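Local coordinates for putative TetR-family transcriptional regulator (Syntrophomonas wolfei subsp. wolfei, PDB 3LWJ), which probably binds DNA as a putative transcriptional regulator of the TetR family, at residues Glu77-Glu82 against Ser136-Tyr141; Ile26-Tyr31 against Ile35-Ala40; Thr96-Ala101 against Ile177-Met182; Leu63-Ala68 against Glu128-Glu133. All blocks are in the same frame, centred on the assembly; numbering follows the deposited sequence. Where two conformers were deposited one is given.

Interaction 1: Glu77-Glu82 against Ser136-Tyr141. With EDO (1,2-ethanediol), chain B.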
loop_
_atom_site.group_PDB
_atom_site.type_symbol
_atom_site.label_atom_id
_atom_site.label_comp_id
_atom_site.label_asym_id
_atom_site.label_seq_id
_atom_site.Cartn_x
_atom_site.Cartn_y
_atom_site.Cartn_z
ATOM N N GLU A 77 -1.595 25.724 -5.485
ATOM C CA GLU A 77 -2.546 26.704 -6.010
ATOM C C GLU A 77 -3.747 26.922 -5.086
ATOM O O GLU A 77 -4.179 28.039 -4.893
ATOM C CB GLU A 77 -3.027 26.283 -7.399
ATOM C CG GLU A 77 -1.991 26.529 -8.486
ATOM C CD GLU A 77 -2.130 25.605 -9.689
ATOM O OE1 GLU A 77 -3.200 24.977 -9.856
ATOM O OE2 GLU A 77 -1.151 25.504 -10.462
ATOM N N TYR A 78 -4.295 25.851 -4.530
ATOM C CA TYR A 78 -5.445 25.948 -3.631
ATOM C C TYR A 78 -5.096 26.753 -2.356
ATOM O O TYR A 78 -5.919 27.509 -1.818
ATOM C CB TYR A 78 -5.936 24.533 -3.258
ATOM C CG TYR A 78 -7.069 24.473 -2.256
ATOM C CD1 TYR A 78 -8.217 25.218 -2.417
ATOM C CD2 TYR A 78 -6.987 23.645 -1.147
ATOM C CE1 TYR A 78 -9.268 25.125 -1.499
ATOM C CE2 TYR A 78 -8.019 23.572 -0.220
ATOM C CZ TYR A 78 -9.142 24.309 -0.395
ATOM O OH TYR A 78 -10.147 24.189 0.532
ATOM N N TYR A 79 -3.870 26.560 -1.883
ATOM C CA TYR A 79 -3.323 27.273 -0.726
ATOM C C TYR A 79 -3.306 28.794 -0.885
ATOM O O TYR A 79 -3.276 29.511 0.111
ATOM C CB TYR A 79 -1.867 26.812 -0.470
ATOM C CG TYR A 79 -1.691 25.490 0.247
ATOM C CD1 TYR A 79 -2.741 24.576 0.389
ATOM C CD2 TYR A 79 -0.449 25.157 0.803
ATOM C CE1 TYR A 79 -2.539 23.348 1.065
ATOM C CE2 TYR A 79 -0.254 23.947 1.491
ATOM C CZ TYR A 79 -1.311 23.055 1.622
ATOM O OH TYR A 79 -1.128 21.853 2.298
ATOM N N LEU A 80 -3.303 29.282 -2.119
ATOM C CA LEU A 80 -3.327 30.733 -2.381
ATOM C C LEU A 80 -4.686 31.351 -2.038
ATOM O O LEU A 80 -4.802 32.571 -1.858
ATOM C CB LEU A 80 -2.984 30.997 -3.852
ATOM C CG LEU A 80 -1.594 30.496 -4.285
ATOM C CD1 LEU A 80 -1.401 30.638 -5.799
ATOM C CD2 LEU A 80 -0.468 31.232 -3.502
ATOM N N VAL A 81 -5.716 30.512 -1.976
ATOM C CA VAL A 81 -7.048 31.031 -1.727
ATOM C C VAL A 81 -7.623 30.528 -0.406
ATOM O O VAL A 81 -8.153 31.311 0.338
ATOM C CB VAL A 81 -8.011 30.800 -2.925
ATOM C CG1 VAL A 81 -8.124 29.349 -3.247
ATOM C CG2 VAL A 81 -9.375 31.401 -2.634
ATOM N N GLU A 82 -7.486 29.256 -0.072
ATOM C CA GLU A 82 -7.994 28.812 1.226
ATOM C C GLU A 82 -6.890 28.812 2.261
ATOM O O GLU A 82 -5.889 28.116 2.097
ATOM C CB GLU A 82 -8.618 27.417 1.141
ATOM C CG GLU A 82 -9.119 26.898 2.510
ATOM C CD GLU A 82 -10.252 27.683 3.116
ATOM O OE1 GLU A 82 -11.337 27.779 2.494
ATOM O OE2 GLU A 82 -10.054 28.222 4.231
ATOM N N SER A 136 5.072 16.325 4.514
ATOM C CA SER A 136 5.740 16.702 5.745
ATOM C C SER A 136 5.791 18.233 5.937
ATOM O O SER A 136 5.472 18.725 7.021
ATOM C CB SER A 136 7.129 16.060 5.841
ATOM O OG SER A 136 6.987 14.657 5.877
ATOM N N ARG A 137 6.148 18.978 4.893
ATOM C CA ARG A 137 6.252 20.456 4.991
ATOM C C ARG A 137 4.909 20.993 5.444
ATOM O O ARG A 137 4.854 21.810 6.334
ATOM C CB ARG A 137 6.590 21.139 3.661
ATOM C CG ARG A 137 7.870 20.713 2.931
ATOM C CD ARG A 137 9.134 21.007 3.703
ATOM N NE ARG A 137 9.397 19.961 4.698
ATOM C CZ ARG A 137 10.041 18.812 4.472
ATOM N NH1 ARG A 137 10.505 18.499 3.261
ATOM N NH2 ARG A 137 10.222 17.964 5.486
ATOM N N ASN A 138 3.824 20.509 4.841
ATOM C CA ASN A 138 2.492 21.020 5.174
ATOM C C ASN A 138 2.047 20.664 6.574
ATOM O O ASN A 138 1.421 21.490 7.225
ATOM C CB ASN A 138 1.448 20.552 4.174
ATOM C CG ASN A 138 1.821 20.897 2.723
ATOM O OD1 ASN A 138 1.553 20.123 1.807
ATOM N ND2 ASN A 138 2.446 22.046 2.524
ATOM N N ILE A 139 2.387 19.456 7.054
ATOM C CA ILE A 139 2.096 19.104 8.445
ATOM C C ILE A 139 2.921 19.982 9.409
ATOM O O ILE A 139 2.415 20.448 10.421
ATOM C CB ILE A 139 2.362 17.628 8.727
ATOM C CG1 ILE A 139 1.310 16.777 7.982
ATOM C CG2 ILE A 139 2.294 17.369 10.225
ATOM C CD1 ILE A 139 1.784 15.411 7.569
ATOM N N GLU A 140 4.183 20.204 9.068
ATOM C CA GLU A 140 5.072 21.017 9.881
ATOM C C GLU A 140 4.518 22.425 10.072
ATOM O O GLU A 140 4.439 22.933 11.209
ATOM C CB GLU A 140 6.457 21.052 9.259
ATOM C CG GLU A 140 7.207 19.751 9.389
ATOM C CD GLU A 140 8.522 19.812 8.646
ATOM O OE1 GLU A 140 9.132 20.888 8.717
ATOM O OE2 GLU A 140 8.934 18.839 7.969
ATOM N N TYR A 141 4.092 23.025 8.963
ATOM C CA TYR A 141 3.467 24.335 8.983
ATOM C C TYR A 141 2.292 24.354 9.968
ATOM O O TYR A 141 2.189 25.256 10.802
ATOM C CB TYR A 141 3.036 24.742 7.567
ATOM C CG TYR A 141 2.532 26.156 7.449
ATOM C CD1 TYR A 141 3.415 27.233 7.436
ATOM C CD2 TYR A 141 1.169 26.415 7.332
ATOM C CE1 TYR A 141 2.940 28.561 7.323
ATOM C CE2 TYR A 141 0.687 27.712 7.209
ATOM C CZ TYR A 141 1.573 28.779 7.218
ATOM O OH TYR A 141 1.074 30.041 7.113
HETATM C C1 EDO B . 0.048 17.577 3.074
HETATM O O1 EDO B . -0.455 18.415 2.000
HETATM C C2 EDO B . -0.927 16.756 3.925
HETATM O O2 EDO B . -1.864 17.525 4.703
#

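Interaction 2: Ile26-Tyr31 against Ile35-Ala40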
loop_
_atom_site.group_PDB
_atom_site.type_symbol
_atom_site.label_atom_id
_atom_site.label_comp_id
_atom_site.label_asym_id
_atom_site.label_seq_id
_atom_site.Cartn_x
_atom_site.Cartn_y
_atom_site.Cartn_z
ATOM N N ILE A 26 -0.195 -0.375 -20.263
ATOM C CA ILE A 26 -1.568 -0.856 -20.005
ATOM C C ILE A 26 -1.939 -2.082 -20.856
ATOM O O ILE A 26 -2.509 -3.035 -20.355
ATOM C CB ILE A 26 -2.616 0.251 -20.303
ATOM C CG1 ILE A 26 -2.516 1.372 -19.272
ATOM C CG2 ILE A 26 -4.035 -0.345 -20.339
ATOM C CD1 ILE A 26 -2.834 0.940 -17.875
ATOM N N GLU A 27 -1.583 -2.061 -22.136
ATOM C CA GLU A 27 -2.016 -3.095 -23.087
ATOM C C GLU A 27 -1.224 -4.412 -23.007
ATOM O O GLU A 27 -1.808 -5.499 -23.099
ATOM C CB GLU A 27 -1.923 -2.530 -24.490
ATOM C CG GLU A 27 -2.315 -3.496 -25.572
ATOM C CD GLU A 27 -2.004 -2.960 -26.950
ATOM O OE1 GLU A 27 -2.349 -1.790 -27.210
ATOM O OE2 GLU A 27 -1.419 -3.711 -27.762
ATOM N N LYS A 28 0.104 -4.309 -22.882
ATOM C CA LYS A 28 0.999 -5.486 -22.898
ATOM C C LYS A 28 1.587 -5.836 -21.532
ATOM O O LYS A 28 2.125 -6.947 -21.358
ATOM C CB LYS A 28 2.182 -5.259 -23.860
ATOM C CG LYS A 28 1.825 -4.863 -25.295
ATOM C CD LYS A 28 3.085 -4.696 -26.158
ATOM C CE LYS A 28 4.021 -5.911 -26.064
ATOM N NZ LYS A 28 5.037 -5.986 -27.169
ATOM N N GLY A 29 1.507 -4.896 -20.582
ATOM C CA GLY A 29 2.223 -5.004 -19.298
ATOM C C GLY A 29 3.617 -4.340 -19.346
ATOM O O GLY A 29 4.353 -4.494 -20.326
ATOM N N TYR A 30 3.962 -3.614 -18.284
ATOM C CA TYR A 30 5.205 -2.831 -18.191
ATOM C C TYR A 30 6.473 -3.623 -18.568
ATOM O O TYR A 30 7.317 -3.132 -19.316
ATOM C CB TYR A 30 5.354 -2.231 -16.772
ATOM C CG TYR A 30 6.624 -1.432 -16.618
ATOM C CD1 TYR A 30 6.640 -0.070 -16.885
ATOM C CD2 TYR A 30 7.835 -2.056 -16.282
ATOM C CE1 TYR A 30 7.819 0.666 -16.798
ATOM C CE2 TYR A 30 9.017 -1.323 -16.182
ATOM C CZ TYR A 30 9.000 0.035 -16.459
ATOM O OH TYR A 30 10.156 0.804 -16.360
ATOM N N TYR A 31 6.592 -4.847 -18.074
ATOM C CA TYR A 31 7.785 -5.667 -18.320
ATOM C C TYR A 31 7.839 -6.274 -19.713
ATOM O O TYR A 31 8.943 -6.380 -20.313
ATOM C CB TYR A 31 7.911 -6.745 -17.247
ATOM C CG TYR A 31 8.295 -6.114 -15.936
ATOM C CD1 TYR A 31 9.577 -5.573 -15.763
ATOM C CD2 TYR A 31 7.383 -5.987 -14.909
ATOM C CE1 TYR A 31 9.952 -4.984 -14.588
ATOM C CE2 TYR A 31 7.731 -5.369 -13.719
ATOM C CZ TYR A 31 9.024 -4.872 -13.559
ATOM O OH TYR A 31 9.391 -4.269 -12.379
ATOM N N ILE A 35 11.566 -0.943 -25.448
ATOM C CA ILE A 35 11.875 0.374 -26.008
ATOM C C ILE A 35 11.561 0.346 -27.502
ATOM O O ILE A 35 11.099 1.341 -28.042
ATOM C CB ILE A 35 13.367 0.784 -25.804
ATOM C CG1 ILE A 35 13.707 0.893 -24.321
ATOM C CG2 ILE A 35 13.656 2.134 -26.455
ATOM C CD1 ILE A 35 15.099 0.405 -23.999
ATOM N N ARG A 36 11.805 -0.808 -28.141
ATOM C CA ARG A 36 11.453 -1.058 -29.552
ATOM C C ARG A 36 9.974 -0.788 -29.861
ATOM O O ARG A 36 9.665 -0.082 -30.820
ATOM C CB ARG A 36 11.803 -2.499 -29.946
ATOM N N ASP A 37 9.073 -1.369 -29.060
ATOM C CA ASP A 37 7.611 -1.202 -29.207
ATOM C C ASP A 37 7.220 0.257 -29.100
ATOM O O ASP A 37 6.413 0.755 -29.886
ATOM C CB ASP A 37 6.837 -1.961 -28.102
ATOM C CG ASP A 37 7.155 -3.460 -28.060
ATOM O OD1 ASP A 37 7.603 -3.998 -29.107
ATOM O OD2 ASP A 37 6.959 -4.092 -26.980
ATOM N N ILE A 38 7.781 0.926 -28.092
ATOM C CA ILE A 38 7.507 2.332 -27.845
ATOM C C ILE A 38 8.020 3.217 -28.974
ATOM O O ILE A 38 7.271 4.061 -29.461
ATOM C CB ILE A 38 8.140 2.809 -26.533
ATOM C CG1 ILE A 38 7.551 2.029 -25.344
ATOM C CG2 ILE A 38 7.946 4.333 -26.407
ATOM C CD1 ILE A 38 8.290 2.255 -23.985
ATOM N N ILE A 39 9.276 3.015 -29.400
ATOM C CA ILE A 39 9.840 3.803 -30.513
ATOM C C ILE A 39 8.984 3.585 -31.776
ATOM O O ILE A 39 8.575 4.555 -32.393
ATOM C CB ILE A 39 11.396 3.580 -30.783
ATOM C CG1 ILE A 39 11.719 2.160 -31.246
ATOM C CG2 ILE A 39 12.246 3.922 -29.556
ATOM C CD1 ILE A 39 13.131 1.983 -31.789
ATOM N N ALA A 40 8.644 2.331 -32.097
ATOM C CA ALA A 40 7.775 2.013 -33.247
ATOM C C ALA A 40 6.397 2.680 -33.171
ATOM O O ALA A 40 5.948 3.276 -34.132
ATOM C CB ALA A 40 7.629 0.497 -33.422
#

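Interaction 3: Thr96-Ala101 against Ile177-Met182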
loop_
_atom_site.group_PDB
_atom_site.type_symbol
_atom_site.label_atom_id
_atom_site.label_comp_id
_atom_site.label_asym_id
_atom_site.label_seq_id
_atom_site.Cartn_x
_atom_site.Cartn_y
_atom_site.Cartn_z
ATOM N N THR A 96 -6.112 15.524 -4.306
ATOM C CA THR A 96 -5.125 14.542 -4.708
ATOM C C THR A 96 -5.834 13.380 -5.366
ATOM O O THR A 96 -5.401 12.900 -6.409
ATOM C CB THR A 96 -4.293 14.004 -3.520
ATOM O OG1 THR A 96 -3.609 15.082 -2.885
ATOM C CG2 THR A 96 -3.314 12.959 -4.001
HETATM N N MSE A 97 -6.922 12.932 -4.750
HETATM C CA MSE A 97 -7.652 11.753 -5.257
HETATM C C MSE A 97 -8.190 12.093 -6.677
HETATM O O MSE A 97 -8.231 11.224 -7.574
HETATM C CB MSE A 97 -8.806 11.294 -4.312
HETATM C CG MSE A 97 -8.476 10.408 -2.965
HETATM SE SE MSE A 97 -6.676 9.659 -3.019
HETATM C CE MSE A 97 -7.084 7.849 -3.613
ATOM N N GLU A 98 -8.576 13.347 -6.907
ATOM C CA GLU A 98 -9.036 13.743 -8.259
ATOM C C GLU A 98 -7.888 13.758 -9.286
ATOM O O GLU A 98 -8.102 13.431 -10.449
ATOM C CB GLU A 98 -9.744 15.111 -8.274
ATOM C CG GLU A 98 -11.031 15.247 -7.409
ATOM C CD GLU A 98 -12.306 14.601 -7.989
ATOM O OE1 GLU A 98 -12.263 14.022 -9.118
ATOM O OE2 GLU A 98 -13.363 14.689 -7.294
ATOM N N VAL A 99 -6.670 14.128 -8.887
ATOM C CA VAL A 99 -5.540 14.062 -9.826
ATOM C C VAL A 99 -5.320 12.587 -10.209
ATOM O O VAL A 99 -5.141 12.267 -11.383
ATOM C CB VAL A 99 -4.248 14.708 -9.246
ATOM C CG1 VAL A 99 -3.090 14.534 -10.177
ATOM C CG2 VAL A 99 -4.457 16.187 -8.949
ATOM N N PHE A 100 -5.369 11.688 -9.221
ATOM C CA PHE A 100 -5.258 10.264 -9.516
ATOM C C PHE A 100 -6.279 9.884 -10.606
ATOM O O PHE A 100 -5.900 9.274 -11.597
ATOM C CB PHE A 100 -5.495 9.386 -8.276
ATOM C CG PHE A 100 -4.416 9.442 -7.233
ATOM C CD1 PHE A 100 -3.136 9.774 -7.529
ATOM C CD2 PHE A 100 -4.704 9.073 -5.939
ATOM C CE1 PHE A 100 -2.142 9.779 -6.552
ATOM C CE2 PHE A 100 -3.730 9.080 -4.972
ATOM C CZ PHE A 100 -2.433 9.445 -5.297
ATOM N N ALA A 101 -7.544 10.255 -10.418
ATOM C CA ALA A 101 -8.622 9.899 -11.350
ATOM C C ALA A 101 -8.451 10.491 -12.769
ATOM O O ALA A 101 -8.843 9.865 -13.769
ATOM C CB ALA A 101 -9.989 10.289 -10.769
ATOM N N ILE A 177 -14.277 -1.040 -5.084
ATOM C CA ILE A 177 -14.991 0.122 -4.622
ATOM C C ILE A 177 -15.156 1.099 -5.789
ATOM O O ILE A 177 -14.421 1.027 -6.749
ATOM C CB ILE A 177 -14.253 0.846 -3.447
ATOM C CG1 ILE A 177 -12.823 1.283 -3.839
ATOM C CG2 ILE A 177 -14.182 -0.033 -2.199
ATOM C CD1 ILE A 177 -12.077 2.101 -2.730
ATOM N N THR A 178 -16.099 2.027 -5.678
ATOM C CA THR A 178 -16.259 3.067 -6.680
ATOM C C THR A 178 -15.320 4.240 -6.376
ATOM O O THR A 178 -14.802 4.384 -5.258
ATOM C CB THR A 178 -17.703 3.569 -6.734
ATOM O OG1 THR A 178 -18.073 4.112 -5.460
ATOM C CG2 THR A 178 -18.673 2.425 -7.110
ATOM N N LYS A 179 -15.086 5.050 -7.392
ATOM C CA LYS A 179 -14.354 6.309 -7.263
ATOM C C LYS A 179 -14.902 7.096 -6.080
ATOM O O LYS A 179 -14.150 7.650 -5.274
ATOM C CB LYS A 179 -14.483 7.123 -8.563
ATOM C CG LYS A 179 -13.698 8.435 -8.550
ATOM C CD LYS A 179 -13.929 9.292 -9.800
ATOM C CE LYS A 179 -13.954 10.777 -9.450
ATOM N NZ LYS A 179 -13.374 11.643 -10.507
ATOM N N GLU A 180 -16.226 7.164 -5.995
ATOM C CA GLU A 180 -16.886 7.882 -4.916
ATOM C C GLU A 180 -16.582 7.305 -3.524
ATOM O O GLU A 180 -16.281 8.033 -2.577
ATOM C CB GLU A 180 -18.397 7.838 -5.134
ATOM C CG GLU A 180 -19.156 8.640 -4.087
ATOM C CD GLU A 180 -18.711 10.092 -4.096
ATOM O OE1 GLU A 180 -18.920 10.748 -5.146
ATOM O OE2 GLU A 180 -18.128 10.564 -3.083
ATOM N N GLU A 181 -16.722 5.990 -3.407
ATOM C CA GLU A 181 -16.396 5.273 -2.189
ATOM C C GLU A 181 -14.947 5.479 -1.793
ATOM O O GLU A 181 -14.654 5.580 -0.619
ATOM C CB GLU A 181 -16.694 3.784 -2.359
ATOM C CG GLU A 181 -18.178 3.496 -2.349
ATOM C CD GLU A 181 -18.514 2.087 -2.806
ATOM O OE1 GLU A 181 -17.693 1.400 -3.470
ATOM O OE2 GLU A 181 -19.615 1.656 -2.473
HETATM N N MSE A 182 -14.047 5.579 -2.771
HETATM C CA MSE A 182 -12.631 5.784 -2.492
HETATM C C MSE A 182 -12.402 7.166 -1.945
HETATM O O MSE A 182 -11.694 7.353 -0.967
HETATM C CB MSE A 182 -11.814 5.616 -3.761
HETATM C CG MSE A 182 -10.387 6.135 -3.701
HETATM SE SE MSE A 182 -9.509 6.169 -5.480
HETATM C CE MSE A 182 -10.476 7.639 -6.304
#

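Interaction 4: Leu63-Ala68 against Glu128-Glu133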
loop_
_atom_site.group_PDB
_atom_site.type_symbol
_atom_site.label_atom_id
_atom_site.label_comp_id
_atom_site.label_asym_id
_atom_site.label_seq_id
_atom_site.Cartn_x
_atom_site.Cartn_y
_atom_site.Cartn_z
ATOM N N LEU A 63 7.126 10.045 -16.343
ATOM C CA LEU A 63 5.674 9.969 -16.100
ATOM C C LEU A 63 5.345 10.329 -14.645
ATOM O O LEU A 63 4.433 11.085 -14.392
ATOM C CB LEU A 63 5.148 8.561 -16.407
ATOM C CG LEU A 63 5.044 8.178 -17.881
ATOM C CD1 LEU A 63 4.901 6.676 -18.034
ATOM C CD2 LEU A 63 3.896 8.910 -18.550
ATOM N N LEU A 64 6.119 9.810 -13.696
ATOM C CA LEU A 64 5.838 10.050 -12.288
ATOM C C LEU A 64 6.264 11.443 -11.791
ATOM O O LEU A 64 5.632 12.005 -10.876
ATOM C CB LEU A 64 6.479 8.977 -11.419
ATOM C CG LEU A 64 5.991 7.532 -11.599
ATOM C CD1 LEU A 64 6.956 6.533 -10.914
ATOM C CD2 LEU A 64 4.576 7.367 -11.065
ATOM N N GLU A 65 7.314 11.995 -12.368
ATOM C CA GLU A 65 7.701 13.390 -12.105
ATOM C C GLU A 65 6.592 14.380 -12.467
ATOM O O GLU A 65 6.292 15.295 -11.710
ATOM C CB GLU A 65 8.925 13.785 -12.932
ATOM C CG GLU A 65 10.237 13.350 -12.322
ATOM C CD GLU A 65 11.427 13.439 -13.298
ATOM O OE1 GLU A 65 11.280 14.002 -14.421
ATOM O OE2 GLU A 65 12.511 12.928 -12.925
ATOM N N ASP A 66 6.031 14.208 -13.654
ATOM C CA ASP A 66 4.921 15.026 -14.116
ATOM C C ASP A 66 3.738 14.860 -13.174
ATOM O O ASP A 66 3.063 15.818 -12.860
ATOM C CB ASP A 66 4.521 14.586 -15.510
ATOM C CG ASP A 66 5.541 15.030 -16.583
ATOM O OD1 ASP A 66 6.571 15.625 -16.210
ATOM O OD2 ASP A 66 5.329 14.775 -17.789
ATOM N N PHE A 67 3.515 13.629 -12.724
ATOM C CA PHE A 67 2.394 13.284 -11.842
ATOM C C PHE A 67 2.540 13.980 -10.488
ATOM O O PHE A 67 1.618 14.639 -10.017
ATOM C CB PHE A 67 2.383 11.766 -11.689
ATOM C CG PHE A 67 1.069 11.130 -11.249
ATOM C CD1 PHE A 67 -0.173 11.768 -11.366
ATOM C CD2 PHE A 67 1.102 9.821 -10.773
ATOM C CE1 PHE A 67 -1.340 11.112 -10.990
ATOM C CE2 PHE A 67 -0.060 9.159 -10.400
ATOM C CZ PHE A 67 -1.292 9.809 -10.516
ATOM N N ALA A 68 3.706 13.827 -9.865
ATOM C CA ALA A 68 4.009 14.507 -8.585
ATOM C C ALA A 68 3.837 16.011 -8.741
ATOM O O ALA A 68 3.309 16.679 -7.872
ATOM C CB ALA A 68 5.468 14.191 -8.109
ATOM N N GLU A 128 7.289 8.743 -4.512
ATOM C CA GLU A 128 6.749 8.711 -3.147
ATOM C C GLU A 128 7.503 9.596 -2.145
ATOM O O GLU A 128 6.860 10.294 -1.362
ATOM C CB GLU A 128 6.621 7.247 -2.685
ATOM C CG GLU A 128 5.442 6.587 -3.457
ATOM C CD GLU A 128 5.138 5.154 -3.120
ATOM O OE1 GLU A 128 6.017 4.433 -2.632
ATOM O OE2 GLU A 128 3.995 4.743 -3.394
ATOM N N ASP A 129 8.839 9.614 -2.198
ATOM C CA ASP A 129 9.665 10.468 -1.305
ATOM C C ASP A 129 9.333 11.932 -1.532
ATOM O O ASP A 129 9.296 12.743 -0.574
ATOM C CB ASP A 129 11.184 10.246 -1.535
ATOM C CG ASP A 129 11.722 8.981 -0.862
ATOM O OD1 ASP A 129 10.974 8.279 -0.113
ATOM O OD2 ASP A 129 12.920 8.681 -1.083
ATOM N N ARG A 130 9.078 12.281 -2.787
ATOM C CA ARG A 130 8.744 13.668 -3.136
ATOM C C ARG A 130 7.409 14.097 -2.529
ATOM O O ARG A 130 7.311 15.179 -1.933
ATOM C CB ARG A 130 8.672 13.833 -4.650
ATOM C CG ARG A 130 8.421 15.269 -5.115
ATOM C CD ARG A 130 8.726 15.403 -6.578
ATOM N NE ARG A 130 8.312 16.692 -7.132
ATOM C CZ ARG A 130 8.219 16.932 -8.433
ATOM N NH1 ARG A 130 8.504 15.974 -9.324
ATOM N NH2 ARG A 130 7.833 18.122 -8.851
ATOM N N LEU A 131 6.399 13.242 -2.685
ATOM C CA LEU A 131 5.106 13.462 -2.057
ATOM C C LEU A 131 5.236 13.479 -0.518
ATOM O O LEU A 131 4.708 14.372 0.142
ATOM C CB LEU A 131 4.112 12.392 -2.503
ATOM C CG LEU A 131 3.673 12.403 -3.963
ATOM C CD1 LEU A 131 2.685 11.297 -4.120
ATOM C CD2 LEU A 131 3.111 13.787 -4.460
ATOM N N LEU A 132 5.957 12.512 0.045
ATOM C CA LEU A 132 6.149 12.460 1.493
ATOM C C LEU A 132 6.790 13.726 2.080
ATOM O O LEU A 132 6.320 14.239 3.124
ATOM C CB LEU A 132 6.956 11.221 1.921
ATOM C CG LEU A 132 6.190 9.897 1.781
ATOM C CD1 LEU A 132 7.190 8.697 1.748
ATOM C CD2 LEU A 132 5.152 9.742 2.894
ATOM N N GLU A 133 7.824 14.243 1.413
ATOM C CA GLU A 133 8.476 15.475 1.823
ATOM C C GLU A 133 7.501 16.645 1.745
ATOM O O GLU A 133 7.383 17.419 2.675
ATOM C CB GLU A 133 9.735 15.768 0.972
ATOM C CG GLU A 133 10.991 14.931 1.344
#

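Interaction 1: Glu77-Glu82 against Ser136-Tyr141
Y79 and N138 reach toward each other from two helices of the all-helical C-terminal region of this TetR-family fold, 56-79 and 118-144. Their CA atoms lie 10.4 Å apart, so the contact rests on these two side chains and buries only 84 Å² in all. The tight part is around the phenol oxygen: Y79 OH sits 3.1 Å from N138 CG, and N138 ND2 lies at the ring edge, in its plane, 3.5 Å from Y79 CE2. The amide is turned 70° against the ring. Although Y79 OH is also close to N138 OD1, the angle is poor and no hydrogen bond forms. Y79 CG stands anti to the carbonyl carbon (chi1 -79°), which sends the ring toward N138; R88 of helix 85-102 also makes a cation-pi contact with this ring. A serine here would probably fall short of N138, leaving its amide without the aromatic neighbour and R88 without its cation-pi partner. The looser side is taken by a solvent molecule: an ethanediol, probably from the crystallisation liquor, donates from O1 to N138 OD1 at 2.6 Å.

Interaction 2: Ile26-Tyr31 against Ile35-Ala40
D37 OD2 is gripped by two donors: K28 NZ, which forms a salt bridge with it at 2.7 Å, and the backbone N of S34, just before helix 35-42. The ammonium group approaches from above the carboxylate, 56° out of its plane. It favours one oxygen, since K28 NZ stays 3.8 Å from D37 OD1. The lysine chain runs out straight from the end of helix 10-28 and then bends at chi3 (51°), which swings its tip onto OD2. The second bond, from S34 N, ties the carboxylate to the start of its own helix, where the helix end would probably favour a negative charge. Between the two helices the chain turns at G29, whose positive phi (92°) would jam a side chain against the preceding carbonyl oxygen. Helix 35-42 opens the predicted helix-turn-helix DNA-binding motif, and the salt bridge joins it to the end of helix 10-28 at the surface. Deeper in, I38 packs against I17, S21 and L24 of helix 10-28, while I35, I38 and I39 meet F49 of helix 46-52.

Interaction 3: Thr96-Ala101 against Ile177-Met182
The carboxylate of E98 receives K179 NZ on the syn side of OE1, 23° out of its plane, in a salt bridge of 3.0 Å. Deeper in, the F100 ring has the T96 carbonyl oxygen over one face, offset toward the rim, and M97 CE at its edge, in plane. The contact belongs to the helical C-terminal region of the TetR fold, where it joins helix 85-102 to the first turn of helix 179-195. K179 CG stands opposite its backbone N (chi1 -178°), and the long chain carries the ammonium across to E98, the two side chains meeting at about a right angle. A101 CB lies against this arm, 3.7 Å from K179 NZ. The buried part is a pair of selenomethionines that cross obliquely, M97 CE touching M182 SE at 3.5 Å. M97 bends at chi2, nearly eclipsed at -15°, and again at chi3, together bringing its methyl to M182. S167 of helix 153-173 touches both selenomethionines, and W171 adjoins M182 and K179. T178 and E181 close a capping box at the start of helix 179-195: T178 OG1 accepts from E181 N at 3.1 Å, and E181 OE1 takes T178 N at 2.8 Å.

Interaction 4: Leu63-Ala68 against Glu128-Glu133
R130 lies across A68, and these two residues account for most of the surface buried between segments 63-68 and 128-133, on helices 56-79 and 118-144. Within the helical bundle of the TetR-family C-terminal region the two segments run almost parallel, 14° between their directions, with axes 10.3 Å apart. R130 is extended from CG to NE, with CG opposite the backbone N (chi1 -176°), so that it lays one face of its guanidinium over A68 CB. Its NH1 makes a weak, bent bond of 3.3 Å to E65 O. K69 and I72 of helix 56-79 also touch this arginine. Replacing R130 with a serine would probably take away the flat cover over the A68 methyl on this side and leave E65 O without the weak bond from NH1. L131 completes the contact from the buried side, and F127 of the same helix also packs on A68. A different face of helix 118-144 meets the second subunit, where E128 packs on F166 and L132 on K170 of that chain. Between the helices, L131 CD2 comes within 4.3 Å of A68 CA.

Interaction 2 comes first along the chain and closes within the N-terminal region that holds the predicted helix-turn-helix. The other three alternate their segments and weave the C-terminal helices together. Interactions 1 and 4 repeat one pairing, helix 56-79 with helix 118-144, at centres 16 Å apart. Interaction 3 ties helix 85-102 to helix 179-195; it meets interaction 4 where F100 CD1 packs on F67 CZ at 3.5 Å. Interactions 1 and 2 lie on opposite sides of the chain's centre, 38 Å between their centres. Helix 56-79 spans much of this distance, consistent with a path by which changes in the helical body could reach the DNA-binding region.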